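Local coordinates for protein ArtJ (Geobacillus stearothermophilus, PDB 2PVU) that binds the basic amino acids arginine, lysine and histidine, probably delivering them to its cognate ATP-binding cassette transporter, at residues D49-Y57 / T195-Y203. Sequence-based numbering, arbitrary orientation.
Sequences DAAFAPFEY and TDNAVANEY. With LYS (lysine), chain E.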
# COMPACT_ATOMS: atom_id res chain seq x y z
N ASP A 49 5.16 2.33 -6.36
CA ASP A 49 4.07 2.93 -7.17
C ASP A 49 3.75 4.22 -6.47
O ASP A 49 2.91 4.20 -5.54
CB ASP A 49 2.86 1.97 -7.18
CG ASP A 49 1.57 2.63 -7.67
OD1 ASP A 49 1.70 3.51 -8.58
OD2 ASP A 49 0.48 2.28 -7.16
N ALA A 50 4.43 5.34 -6.82
CA ALA A 50 4.24 6.54 -5.99
C ALA A 50 2.98 7.29 -6.40
O ALA A 50 3.06 8.41 -6.90
CB ALA A 50 5.43 7.49 -6.07
N ALA A 51 1.83 6.67 -6.13
CA ALA A 51 0.51 7.26 -6.35
C ALA A 51 -0.42 6.74 -5.27
O ALA A 51 -1.54 6.23 -5.58
CB ALA A 51 -0.01 6.90 -7.79
N PHE A 52 0.03 6.80 -4.01
CA PHE A 52 -0.64 6.06 -2.90
C PHE A 52 -0.36 6.80 -1.58
O PHE A 52 0.18 6.24 -0.59
CB PHE A 52 -0.12 4.61 -2.87
CG PHE A 52 -1.07 3.61 -2.27
CD1 PHE A 52 -0.70 2.89 -1.13
CD2 PHE A 52 -2.34 3.38 -2.84
CE1 PHE A 52 -1.56 1.93 -0.56
CE2 PHE A 52 -3.22 2.43 -2.28
CZ PHE A 52 -2.82 1.70 -1.13
N ALA A 53 -0.74 8.07 -1.56
CA ALA A 53 -0.60 8.88 -0.34
C ALA A 53 -1.44 8.24 0.77
O ALA A 53 -2.58 7.85 0.52
CB ALA A 53 -1.04 10.33 -0.57
N PRO A 54 -0.92 8.19 2.02
CA PRO A 54 0.29 8.83 2.52
C PRO A 54 1.57 7.98 2.47
O PRO A 54 2.61 8.40 2.99
CB PRO A 54 -0.05 9.06 3.99
CG PRO A 54 -0.85 7.84 4.36
CD PRO A 54 -1.65 7.47 3.08
N PHE A 55 1.49 6.80 1.88
CA PHE A 55 2.64 5.87 1.89
C PHE A 55 3.74 6.26 0.91
O PHE A 55 4.93 6.31 1.26
CB PHE A 55 2.13 4.43 1.66
CG PHE A 55 1.22 3.98 2.77
CD1 PHE A 55 1.76 3.63 4.01
CD2 PHE A 55 -0.17 4.00 2.61
CE1 PHE A 55 0.93 3.28 5.12
CE2 PHE A 55 -1.02 3.60 3.67
CZ PHE A 55 -0.46 3.28 4.94
N GLU A 56 3.34 6.59 -0.31
CA GLU A 56 4.29 7.12 -1.29
C GLU A 56 3.51 7.90 -2.32
O GLU A 56 2.50 7.43 -2.82
CB GLU A 56 5.08 6.02 -1.98
CG GLU A 56 4.25 4.83 -2.52
CD GLU A 56 3.98 3.75 -1.47
OE1 GLU A 56 4.91 3.47 -0.67
OE2 GLU A 56 2.88 3.14 -1.46
N TYR A 57 3.98 9.09 -2.62
CA TYR A 57 3.31 9.92 -3.63
C TYR A 57 4.33 10.93 -4.10
O TYR A 57 5.45 10.96 -3.58
CB TYR A 57 2.04 10.57 -3.06
CG TYR A 57 2.23 11.43 -1.84
CD1 TYR A 57 2.22 12.84 -1.95
CD2 TYR A 57 2.38 10.87 -0.55
CE1 TYR A 57 2.36 13.65 -0.83
CE2 TYR A 57 2.52 11.67 0.58
CZ TYR A 57 2.51 13.06 0.44
OH TYR A 57 2.64 13.88 1.54
N THR A 195 -10.35 0.40 -1.28
CA THR A 195 -8.90 0.64 -1.12
C THR A 195 -8.50 0.59 0.35
O THR A 195 -9.33 0.33 1.20
CB THR A 195 -8.45 1.96 -1.80
OG1 THR A 195 -7.01 1.98 -1.90
CG2 THR A 195 -8.98 3.18 -1.04
N ASP A 196 -7.23 0.90 0.63
CA ASP A 196 -6.68 0.72 1.98
C ASP A 196 -7.13 1.83 2.89
O ASP A 196 -7.25 2.98 2.45
CB ASP A 196 -5.14 0.68 1.91
CG ASP A 196 -4.60 -0.58 1.22
OD1 ASP A 196 -5.24 -1.05 0.28
OD2 ASP A 196 -3.51 -1.08 1.58
N ASN A 197 -7.34 1.48 4.17
CA ASN A 197 -7.92 2.41 5.13
C ASN A 197 -7.18 3.74 5.24
O ASN A 197 -7.84 4.78 5.28
CB ASN A 197 -8.10 1.77 6.53
CG ASN A 197 -6.78 1.40 7.17
OD1 ASN A 197 -6.04 0.59 6.64
ND2 ASN A 197 -6.47 2.03 8.28
N ALA A 198 -5.84 3.73 5.33
CA ALA A 198 -5.13 5.02 5.59
C ALA A 198 -5.16 5.89 4.35
O ALA A 198 -5.15 7.12 4.44
CB ALA A 198 -3.66 4.77 6.05
N VAL A 199 -5.22 5.25 3.18
CA VAL A 199 -5.28 5.96 1.90
C VAL A 199 -6.66 6.63 1.76
O VAL A 199 -6.75 7.83 1.47
CB VAL A 199 -5.00 5.04 0.72
CG1 VAL A 199 -5.27 5.76 -0.60
CG2 VAL A 199 -3.52 4.57 0.80
N ALA A 200 -7.72 5.87 1.98
CA ALA A 200 -9.09 6.46 1.94
C ALA A 200 -9.27 7.57 2.98
O ALA A 200 -9.76 8.66 2.69
CB ALA A 200 -10.15 5.39 2.13
N ASN A 201 -8.85 7.28 4.21
CA ASN A 201 -9.00 8.23 5.30
C ASN A 201 -8.26 9.53 5.05
O ASN A 201 -8.81 10.62 5.33
CB ASN A 201 -8.56 7.62 6.62
CG ASN A 201 -9.59 6.65 7.20
OD1 ASN A 201 -10.80 6.81 6.98
ND2 ASN A 201 -9.13 5.70 7.97
N GLU A 202 -7.04 9.44 4.53
CA GLU A 202 -6.24 10.66 4.29
C GLU A 202 -6.80 11.45 3.09
O GLU A 202 -6.80 12.66 3.10
CB GLU A 202 -4.76 10.34 4.10
CG GLU A 202 -4.04 11.37 3.20
CD GLU A 202 -2.63 11.71 3.63
OE1 GLU A 202 -2.42 11.89 4.86
OE2 GLU A 202 -1.74 11.83 2.74
N TYR A 203 -7.30 10.74 2.08
CA TYR A 203 -7.90 11.42 0.93
C TYR A 203 -9.10 12.28 1.39
O TYR A 203 -9.24 13.43 0.98
CB TYR A 203 -8.35 10.42 -0.16
CG TYR A 203 -8.77 11.19 -1.37
CD1 TYR A 203 -7.83 11.57 -2.31
CD2 TYR A 203 -10.10 11.63 -1.53
CE1 TYR A 203 -8.20 12.34 -3.41
CE2 TYR A 203 -10.47 12.38 -2.63
CZ TYR A 203 -9.50 12.72 -3.58
OH TYR A 203 -9.80 13.51 -4.66
N LYS E . -2.28 -3.15 0.19
CA LYS E . -3.02 -3.49 -1.08
C LYS E . -2.28 -4.59 -1.83
O LYS E . -2.77 -5.11 -2.82
CB LYS E . -3.13 -2.25 -1.97
CG LYS E . -1.74 -1.69 -2.34
CD LYS E . -1.81 -0.80 -3.60
CE LYS E . -0.60 0.13 -3.63
NZ LYS E . -0.53 0.91 -4.98
OXT LYS E . -1.14 -4.97 -1.46
O HOH W 1 -4.80 9.32 0.30
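The lysine pocket of this family 3 solute-binding protein is lined where Phe52, in the loop after strand 44-48, packs on Val199 of helix 197-206. Val199 CG2 sits over the middle of the Phe52 ring, 3.5 Å from its centroid in a CH-pi contact, while the aliphatic chain of the bound lysine covers the opposite face, its CE 3.5 Å above the plane. With CG anti to the backbone N (chi1 -154°), the Phe52 ring lies between Val199 and the ligand. At the ring edge, Phe52 CZ stands 3.7 Å from Asp196 CG; Asp196 OD2 accepts a hydrogen bond from the ligand's N (2.8 Å) and pairs with Tyr226 OH, while OD1 is hydrogen-bonded to Gln129 NE2. Without the ring, as with an alanine here, the ligand's methylenes and Val199 CG2 would probably lose the surface they share. One water donates to both Ala53 O and Val199 O, bridging loop and helix. Pro54 CB makes a van der Waals contact with Glu202 OE2 (3.5 Å), and Phe55 CZ packs on Ala198 CB, apolar against apolar. Phe261 of helix 252-261 packs against Pro54, Phe55 and Ala198, and Thr178 of helix 178-186 touches Phe52 and Thr195.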